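Local coordinates for probable membrane transporter protein MamO (PDB 5HMA) that promotes magnetite formation, binding transition metals directly, and activates the protease MamE, although its own trypsin-like domain is probably not a working protease, at residues V101-R106 and D140-W145; L85-A90 and G149-N154; V95-Q100 and Q120-P125. One frame throughout, in Å; residues are numbered along the deposited sequence.

Interaction 1 of 3, residues V101-R106 and D140-W145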
loop_
_atom_site.group_PDB
_atom_site.type_symbol
_atom_site.label_atom_id
_atom_site.label_comp_id
_atom_site.label_asym_id
_atom_site.label_seq_id
_atom_site.Cartn_x
_atom_site.Cartn_y
_atom_site.Cartn_z
ATOM N N VAL A 101 -9.191 -6.105 10.797
ATOM C CA VAL A 101 -8.690 -5.196 9.764
ATOM C C VAL A 101 -8.933 -5.785 8.384
ATOM O O VAL A 101 -9.304 -6.950 8.246
ATOM C CB VAL A 101 -7.196 -4.880 9.963
ATOM C CG1 VAL A 101 -7.016 -4.003 11.197
ATOM C CG2 VAL A 101 -6.394 -6.174 10.118
ATOM N N PHE A 102 -8.730 -4.971 7.358
ATOM C CA PHE A 102 -9.023 -5.378 5.990
ATOM C C PHE A 102 -7.871 -4.949 5.114
ATOM O O PHE A 102 -7.462 -3.785 5.137
ATOM C CB PHE A 102 -10.342 -4.766 5.498
ATOM C CG PHE A 102 -11.507 -5.059 6.400
ATOM C CD1 PHE A 102 -11.681 -4.348 7.587
ATOM C CD2 PHE A 102 -12.422 -6.056 6.074
ATOM C CE1 PHE A 102 -12.747 -4.631 8.438
ATOM C CE2 PHE A 102 -13.502 -6.330 6.910
ATOM C CZ PHE A 102 -13.657 -5.625 8.099
ATOM N N ALA A 103 -7.327 -5.895 4.358
ATOM C CA ALA A 103 -6.183 -5.609 3.505
ATOM C C ALA A 103 -6.636 -5.600 2.055
ATOM O O ALA A 103 -7.176 -6.586 1.558
ATOM C CB ALA A 103 -5.089 -6.635 3.733
ATOM N N PHE A 104 -6.444 -4.465 1.393
ATOM C CA PHE A 104 -6.907 -4.288 0.013
ATOM C C PHE A 104 -5.715 -4.282 -0.946
ATOM O O PHE A 104 -4.631 -3.813 -0.590
ATOM C CB PHE A 104 -7.684 -2.968 -0.144
ATOM C CG PHE A 104 -9.076 -2.984 0.439
ATOM C CD1 PHE A 104 -9.274 -2.804 1.804
ATOM C CD2 PHE A 104 -10.185 -3.131 -0.382
ATOM C CE1 PHE A 104 -10.564 -2.791 2.341
ATOM C CE2 PHE A 104 -11.474 -3.114 0.146
ATOM C CZ PHE A 104 -11.664 -2.949 1.510
ATOM N N GLY A 105 -5.927 -4.763 -2.168
ATOM C CA GLY A 105 -4.905 -4.694 -3.205
ATOM C C GLY A 105 -5.531 -4.763 -4.590
ATOM O O GLY A 105 -6.760 -4.781 -4.720
ATOM N N ARG A 106 -4.695 -4.787 -5.625
ATOM C CA ARG A 106 -5.169 -5.022 -6.983
ATOM C C ARG A 106 -4.247 -6.041 -7.619
ATOM O O ARG A 106 -3.021 -5.967 -7.482
ATOM C CB ARG A 106 -5.221 -3.722 -7.822
ATOM C CG ARG A 106 -6.070 -2.608 -7.198
ATOM C CD ARG A 106 -6.713 -1.686 -8.228
ATOM N NE ARG A 106 -8.029 -2.154 -8.644
ATOM C CZ ARG A 106 -9.186 -1.746 -8.125
ATOM N NH1 ARG A 106 -9.216 -0.854 -7.150
ATOM N NH2 ARG A 106 -10.323 -2.243 -8.586
ATOM N N ASP A 140 -3.288 -11.644 9.672
ATOM C CA ASP A 140 -3.538 -12.675 8.679
ATOM C C ASP A 140 -4.435 -12.165 7.546
ATOM O O ASP A 140 -4.948 -12.960 6.762
ATOM C CB ASP A 140 -4.157 -13.915 9.344
ATOM C CG ASP A 140 -5.204 -13.562 10.392
ATOM O OD1 ASP A 140 -5.903 -12.545 10.228
ATOM O OD2 ASP A 140 -5.332 -14.306 11.385
ATOM N N ALA A 141 -4.623 -10.848 7.453
ATOM C CA ALA A 141 -5.411 -10.279 6.348
ATOM C C ALA A 141 -4.588 -10.230 5.062
ATOM O O ALA A 141 -5.132 -10.132 3.966
ATOM C CB ALA A 141 -5.920 -8.881 6.691
ATOM N N VAL A 142 -3.271 -10.279 5.214
ATOM C CA VAL A 142 -2.353 -10.285 4.079
ATOM C C VAL A 142 -2.008 -11.726 3.705
ATOM O O VAL A 142 -1.335 -12.428 4.460
ATOM C CB VAL A 142 -1.102 -9.473 4.406
ATOM C CG1 VAL A 142 -0.053 -9.610 3.305
ATOM C CG2 VAL A 142 -1.485 -8.007 4.672
ATOM N N TYR A 143 -2.493 -12.171 2.547
ATOM C CA TYR A 143 -2.326 -13.564 2.128
ATOM C C TYR A 143 -1.570 -13.694 0.794
ATOM O O TYR A 143 -1.138 -14.787 0.429
ATOM C CB TYR A 143 -3.699 -14.254 2.018
ATOM C CG TYR A 143 -4.516 -13.796 0.822
ATOM C CD1 TYR A 143 -5.202 -12.581 0.839
ATOM C CD2 TYR A 143 -4.597 -14.576 -0.329
ATOM C CE1 TYR A 143 -5.937 -12.151 -0.264
ATOM C CE2 TYR A 143 -5.333 -14.159 -1.433
ATOM C CZ TYR A 143 -5.999 -12.948 -1.400
ATOM O OH TYR A 143 -6.724 -12.542 -2.505
ATOM N N SER A 144 -1.419 -12.588 0.065
ATOM C CA SER A 144 -0.838 -12.647 -1.278
ATOM C C SER A 144 0.233 -11.588 -1.509
ATOM O O SER A 144 0.100 -10.456 -1.062
ATOM C CB SER A 144 -1.931 -12.494 -2.343
ATOM O OG SER A 144 -1.377 -12.270 -3.641
ATOM N N TRP A 145 1.283 -11.964 -2.233
ATOM C CA TRP A 145 2.311 -11.024 -2.644
ATOM C C TRP A 145 1.718 -9.803 -3.361
ATOM O O TRP A 145 2.276 -8.709 -3.300
ATOM C CB TRP A 145 3.337 -11.725 -3.544
ATOM C CG TRP A 145 2.793 -12.163 -4.854
ATOM C CD1 TRP A 145 2.181 -13.347 -5.131
ATOM C CD2 TRP A 145 2.822 -11.425 -6.087
ATOM N NE1 TRP A 145 1.825 -13.395 -6.458
ATOM C CE2 TRP A 145 2.210 -12.231 -7.068
ATOM C CE3 TRP A 145 3.309 -10.165 -6.454
ATOM C CZ2 TRP A 145 2.066 -11.815 -8.392
ATOM C CZ3 TRP A 145 3.165 -9.755 -7.768
ATOM C CH2 TRP A 145 2.548 -10.578 -8.721
#
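A103 presses its single methyl against that of A141, CB to CB 3.8 Å, where the strand and the loop come within 5.5 Å between the CA atoms of these two residues. The same A103 CB lies closer still to the carbonyl oxygen A141 O, at 3.5 Å, and meets V142 CG2 at 4.0 Å. V142 offers this branch because CG1 stands anti to the backbone N (chi1 173°), which leaves CG2 beside that nitrogen and facing the strand. V101 adds a looser touch, its CG2 lying 4.4 Å from A141 CB. No hydrogen bond joins the two segments; the contact is packing between small apolar groups, with a carbonyl oxygen at its edge. V101 and A103 share one face of strand 100-106, while F102 and F104 leave from the other. Both segments belong to the second beta-barrel of the chymotrypsin-like fold, and D140-W145 is the loop that in active relatives leads to the oxyanion hole and the catalytic serine. Here Q147, just past the segment, holds the loop: its NE2 donates to A141 O and its OE1 accepts from the backbone N of Y143 and S144. A141 O also lies in the plane of the Y143 ring, at its edge, and that ring makes a cation-pi contact with R115. Beyond the methyls, N163 of strand 159-167 touches both A103 and V142.

Interaction 2 of 3, residues L85-A90 and G149-N154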
loop_
_atom_site.group_PDB
_atom_site.type_symbol
_atom_site.label_atom_id
_atom_site.label_comp_id
_atom_site.label_asym_id
_atom_site.label_seq_id
_atom_site.Cartn_x
_atom_site.Cartn_y
_atom_site.Cartn_z
ATOM N N LEU A 85 -10.187 10.498 -5.573
ATOM C CA LEU A 85 -10.648 10.042 -4.264
ATOM C C LEU A 85 -9.470 9.369 -3.552
ATOM O O LEU A 85 -8.680 8.654 -4.175
ATOM C CB LEU A 85 -11.827 9.073 -4.411
ATOM C CG LEU A 85 -13.118 9.690 -4.949
ATOM C CD1 LEU A 85 -14.232 8.650 -5.048
ATOM C CD2 LEU A 85 -13.538 10.840 -4.051
ATOM N N HIS A 86 -9.333 9.588 -2.252
ATOM C CA HIS A 86 -8.090 9.201 -1.586
ATOM C C HIS A 86 -8.355 8.976 -0.122
ATOM O O HIS A 86 -9.329 9.493 0.409
ATOM C CB HIS A 86 -7.039 10.310 -1.742
ATOM C CG HIS A 86 -7.493 11.623 -1.176
ATOM N ND1 HIS A 86 -7.131 12.059 0.083
ATOM C CD2 HIS A 86 -8.332 12.565 -1.673
ATOM C CE1 HIS A 86 -7.708 13.223 0.328
ATOM N NE2 HIS A 86 -8.445 13.553 -0.719
ATOM N N PHE A 87 -7.464 8.251 0.542
ATOM C CA PHE A 87 -7.483 8.186 1.999
ATOM C C PHE A 87 -7.188 9.555 2.610
ATOM O O PHE A 87 -6.248 10.238 2.199
ATOM C CB PHE A 87 -6.464 7.152 2.494
ATOM C CG PHE A 87 -6.868 5.739 2.202
ATOM C CD1 PHE A 87 -7.869 5.122 2.960
ATOM C CD2 PHE A 87 -6.268 5.026 1.169
ATOM C CE1 PHE A 87 -8.265 3.811 2.697
ATOM C CE2 PHE A 87 -6.655 3.702 0.889
ATOM C CZ PHE A 87 -7.660 3.097 1.657
ATOM N N ARG A 88 -7.986 9.958 3.589
ATOM C CA ARG A 88 -7.699 11.196 4.314
ATOM C C ARG A 88 -6.669 10.946 5.405
ATOM O O ARG A 88 -6.927 10.182 6.346
ATOM C CB ARG A 88 -8.966 11.772 4.943
ATOM C CG ARG A 88 -10.119 12.020 3.993
ATOM C CD ARG A 88 -11.242 12.728 4.745
ATOM N NE ARG A 88 -10.768 13.966 5.364
ATOM C CZ ARG A 88 -11.170 14.425 6.547
ATOM N NH1 ARG A 88 -12.061 13.746 7.260
ATOM N NH2 ARG A 88 -10.675 15.564 7.020
ATOM N N MET A 89 -5.511 11.593 5.299
ATOM C CA MET A 89 -4.433 11.379 6.269
ATOM C C MET A 89 -4.807 11.835 7.683
ATOM O O MET A 89 -4.289 11.308 8.666
ATOM C CB MET A 89 -3.154 12.081 5.810
ATOM C CG MET A 89 -2.565 11.481 4.537
ATOM S SD MET A 89 -2.301 9.697 4.659
ATOM C CE MET A 89 -1.003 9.667 5.895
ATOM N N ALA A 90 -5.709 12.803 7.783
ATOM C CA ALA A 90 -6.216 13.228 9.081
ATOM C C ALA A 90 -7.002 12.107 9.777
ATOM O O ALA A 90 -7.124 12.107 10.999
ATOM C CB ALA A 90 -7.087 14.465 8.926
ATOM N N GLY A 149 2.212 -3.383 -0.522
ATOM C CA GLY A 149 2.136 -1.984 -0.910
ATOM C C GLY A 149 0.728 -1.399 -0.811
ATOM O O GLY A 149 0.554 -0.179 -0.833
ATOM N N GLY A 150 -0.281 -2.263 -0.705
ATOM C CA GLY A 150 -1.654 -1.809 -0.528
ATOM C C GLY A 150 -2.017 -1.450 0.915
ATOM O O GLY A 150 -1.253 -1.712 1.856
ATOM N N PRO A 151 -3.194 -0.842 1.103
ATOM C CA PRO A 151 -3.582 -0.374 2.436
ATOM C C PRO A 151 -4.205 -1.440 3.347
ATOM O O PRO A 151 -4.937 -2.322 2.880
ATOM C CB PRO A 151 -4.616 0.718 2.122
ATOM C CG PRO A 151 -5.287 0.210 0.884
ATOM C CD PRO A 151 -4.139 -0.385 0.065
ATOM N N LEU A 152 -3.891 -1.348 4.639
ATOM C CA LEU A 152 -4.682 -1.972 5.692
ATOM C C LEU A 152 -5.679 -0.934 6.213
ATOM O O LEU A 152 -5.306 0.226 6.432
ATOM C CB LEU A 152 -3.785 -2.462 6.827
ATOM C CG LEU A 152 -4.463 -3.462 7.772
ATOM C CD1 LEU A 152 -4.677 -4.795 7.040
ATOM C CD2 LEU A 152 -3.638 -3.663 9.034
ATOM N N VAL A 153 -6.938 -1.321 6.404
ATOM C CA VAL A 153 -7.916 -0.374 6.940
ATOM C C VAL A 153 -8.663 -1.007 8.076
ATOM O O VAL A 153 -8.721 -2.235 8.181
ATOM C CB VAL A 153 -8.927 0.129 5.878
ATOM C CG1 VAL A 153 -8.202 0.739 4.665
ATOM C CG2 VAL A 153 -9.876 -0.988 5.466
ATOM N N ASN A 154 -9.243 -0.164 8.926
ATOM C CA ASN A 154 -10.104 -0.670 9.979
ATOM C C ASN A 154 -11.513 -0.790 9.406
ATOM O O ASN A 154 -11.731 -0.562 8.205
ATOM C CB ASN A 154 -10.045 0.213 11.244
ATOM C CG ASN A 154 -10.537 1.654 11.026
ATOM O OD1 ASN A 154 -11.179 1.974 10.029
ATOM N ND2 ASN A 154 -10.243 2.525 12.001
#
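F87 and P151 form the nearest backbone approach, yet their CA atoms stand 9.4 Å apart, so the distance between the loop and strand 151-153 is spanned by side chains, mostly by one ring. F87 directs its benzyl group at the strand with CG beside the backbone N and anti to the carbonyl carbon (chi1 -71°), and the far end of the ring does the touching. CE2 meets P151 CG at 3.8 Å, and on the other flank CE1 meets V153 CG1 at 3.6 Å. CZ falls between the two, making F87 a wedge that reaches two alternate residues on one face of the strand. Both partners come up to the ring obliquely, and the F87 side chain crosses each at about a right angle. V153 uses CG1, the branch anti to its carbonyl carbon, while L152 leaves from the opposite face of the strand toward V101 and A103. All three touching residues are buried, and no hydrogen bond passes between the segments. On the backbone of F87, H86 ND1 donates to the carbonyl O over 2.9 Å, from well above the carbonyl plane, and the F87 backbone bonds to I27. A26 of strand 23-29 touches both F87 and P151, as does L159 of strand 159-167. The contact therefore lies where the first barrel meets the second, with L85-A90 in the connection between them. G149, G150 and P151 match the Gly-Gly-Pro that follows the catalytic serine in active trypsin-like enzymes, a signature retained in this probably inactive protease-like domain of the chymotrypsin two-barrel fold.

Interaction 3 of 3, residues V95-Q100 and Q120-P125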
loop_
_atom_site.group_PDB
_atom_site.type_symbol
_atom_site.label_atom_id
_atom_site.label_comp_id
_atom_site.label_asym_id
_atom_site.label_seq_id
_atom_site.Cartn_x
_atom_site.Cartn_y
_atom_site.Cartn_z
ATOM N N VAL A 95 -4.366 0.619 15.375
ATOM C CA VAL A 95 -5.145 -0.578 15.687
ATOM C C VAL A 95 -4.432 -1.349 16.784
ATOM O O VAL A 95 -3.237 -1.146 17.002
ATOM C CB VAL A 95 -5.357 -1.465 14.458
ATOM C CG1 VAL A 95 -6.264 -0.770 13.440
ATOM C CG2 VAL A 95 -4.005 -1.882 13.848
ATOM N N VAL A 96 -5.172 -2.215 17.480
ATOM C CA VAL A 96 -4.617 -3.049 18.546
ATOM C C VAL A 96 -4.732 -4.538 18.182
ATOM O O VAL A 96 -5.555 -4.905 17.352
ATOM C CB VAL A 96 -5.324 -2.770 19.886
ATOM C CG1 VAL A 96 -4.882 -1.435 20.460
ATOM C CG2 VAL A 96 -6.838 -2.840 19.709
ATOM N N PRO A 97 -3.909 -5.403 18.805
ATOM C CA PRO A 97 -4.099 -6.849 18.621
ATOM C C PRO A 97 -5.541 -7.307 18.875
ATOM O O PRO A 97 -6.113 -7.003 19.919
ATOM C CB PRO A 97 -3.159 -7.460 19.670
ATOM C CG PRO A 97 -2.092 -6.432 19.837
ATOM C CD PRO A 97 -2.802 -5.114 19.735
ATOM N N GLY A 98 -6.117 -8.030 17.924
ATOM C CA GLY A 98 -7.441 -8.594 18.110
ATOM C C GLY A 98 -8.464 -7.835 17.292
ATOM O O GLY A 98 -9.581 -8.297 17.081
ATOM N N GLN A 99 -8.067 -6.661 16.822
ATOM C CA GLN A 99 -8.967 -5.810 16.081
ATOM C C GLN A 99 -9.077 -6.305 14.649
ATOM O O GLN A 99 -8.089 -6.691 14.029
ATOM C CB GLN A 99 -8.483 -4.357 16.127
ATOM C CG GLN A 99 -9.233 -3.411 15.207
ATOM C CD GLN A 99 -9.011 -1.958 15.572
ATOM O OE1 GLN A 99 -8.182 -1.640 16.430
ATOM N NE2 GLN A 99 -9.748 -1.067 14.921
ATOM N N GLN A 100 -10.292 -6.313 14.125
ATOM C CA GLN A 100 -10.493 -6.718 12.742
ATOM C C GLN A 100 -9.954 -5.668 11.794
ATOM O O GLN A 100 -10.226 -4.473 11.963
ATOM C CB GLN A 100 -11.975 -6.954 12.480
ATOM C CG GLN A 100 -12.278 -7.678 11.201
ATOM C CD GLN A 100 -13.766 -7.900 11.032
ATOM O OE1 GLN A 100 -14.199 -8.627 10.142
ATOM N NE2 GLN A 100 -14.559 -7.265 11.887
ATOM N N GLN A 120 -2.531 -9.420 14.853
ATOM C CA GLN A 120 -2.036 -10.526 15.675
ATOM C C GLN A 120 -0.865 -10.095 16.549
ATOM O O GLN A 120 -0.522 -10.771 17.523
ATOM C CB GLN A 120 -1.632 -11.720 14.799
ATOM C CG GLN A 120 -2.775 -12.332 13.985
ATOM C CD GLN A 120 -3.745 -13.179 14.819
ATOM O OE1 GLN A 120 -3.658 -13.243 16.051
ATOM N NE2 GLN A 120 -4.679 -13.831 14.136
ATOM N N SER A 121 -0.262 -8.968 16.195
ATOM C CA SER A 121 0.834 -8.388 16.966
ATOM C C SER A 121 0.939 -6.935 16.567
ATOM O O SER A 121 0.605 -6.589 15.433
ATOM C CB SER A 121 2.156 -9.117 16.704
ATOM O OG SER A 121 3.256 -8.344 17.148
ATOM N N ALA A 122 1.387 -6.080 17.479
ATOM C CA ALA A 122 1.520 -4.662 17.143
ATOM C C ALA A 122 2.979 -4.211 17.180
ATOM O O ALA A 122 3.278 -3.027 17.022
ATOM C CB ALA A 122 0.674 -3.810 18.075
ATOM N N ASP A 123 3.884 -5.169 17.367
ATOM C CA ASP A 123 5.307 -4.871 17.456
ATOM C C ASP A 123 6.124 -6.072 16.963
ATOM O O ASP A 123 6.500 -6.959 17.732
ATOM C CB ASP A 123 5.682 -4.505 18.893
ATOM C CG ASP A 123 6.943 -3.667 18.974
ATOM O OD1 ASP A 123 7.644 -3.554 17.950
ATOM O OD2 ASP A 123 7.237 -3.128 20.066
ATOM N N ALA A 124 6.371 -6.106 15.662
ATOM C CA ALA A 124 7.117 -7.207 15.072
ATOM C C ALA A 124 8.191 -6.677 14.132
ATOM O O ALA A 124 7.965 -5.691 13.422
ATOM C CB ALA A 124 6.177 -8.154 14.328
ATOM N N PRO A 125 9.367 -7.326 14.137
ATOM C CA PRO A 125 10.464 -7.016 13.210
ATOM C C PRO A 125 10.315 -7.704 11.853
ATOM O O PRO A 125 9.665 -8.747 11.763
ATOM C CB PRO A 125 11.700 -7.544 13.946
ATOM C CG PRO A 125 11.182 -8.689 14.737
ATOM C CD PRO A 125 9.764 -8.327 15.144
#
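A type II beta turn from V96 to Q99, with P97 and G98 at its two central positions, rests against the corner where the chain leaves strand 112-121 for strand 124-128. P97 carries the contact. Its CD and CG reach the methyl of A122, at 4.1 Å and 4.2 Å from A122 CB, and CG is 4.5 Å from the carbonyl carbon S121 C. The touch is loose, ring carbons against a methyl and a backbone carbonyl carbon, although the CA atoms of P97 and Q120 are only 5.1 Å apart. Each partner is stiffened by bonds of its own. In the turn, Q99 N donates to V96 O at 3.1 Å, the closing bond of the motif. Q99 also sends its side chain back: CG anti to the backbone N (chi1 171°) starts an extended chain whose OE1 accepts from V96 N at 3.2 Å, with the donor tilted somewhat from the plane of the amide. The turn is thus tied through both backbone and side chain. At the corner, S121 OG accepts from D123 N at 3.2 Å, nearly straight at 164°, an ST turn that curls the chain around A122. Two classic beta bulges adjoin the bend, Q120 and S121 facing R138, and D123 and A124 facing L136, so strand 131-139 follows the chain across the corner. A122 and V95 both pack on L137 of that strand. G98 and Q99 share backbone bonds with V119, which attach the turn to strand 112-121 at the surface, just ahead of strand 100-106.

How the interactions relate
All three interactions involve strands of one antiparallel sheet, that of the second barrel. Interactions 1 and 2, with centres about 13 Å apart, are stitched by neighbouring strands: F102 O to V153 N at 2.8 Å and F104 N to P151 O at 3.0 Å, both probable hydrogen bonds. Interaction 3 lies about 15 Å from interaction 1 between centres, linked by a probable hydrogen bond from Q120 NE2 to D140 OD2 (2.9 Å). From interaction 2 it is about 17 Å, and there N154 CB packs on Q99 NE2 (3.9 Å). Along the chain interactions 1 and 3 interleave, and interaction 2 encloses both. None reaches the nickel site at H71 and H186.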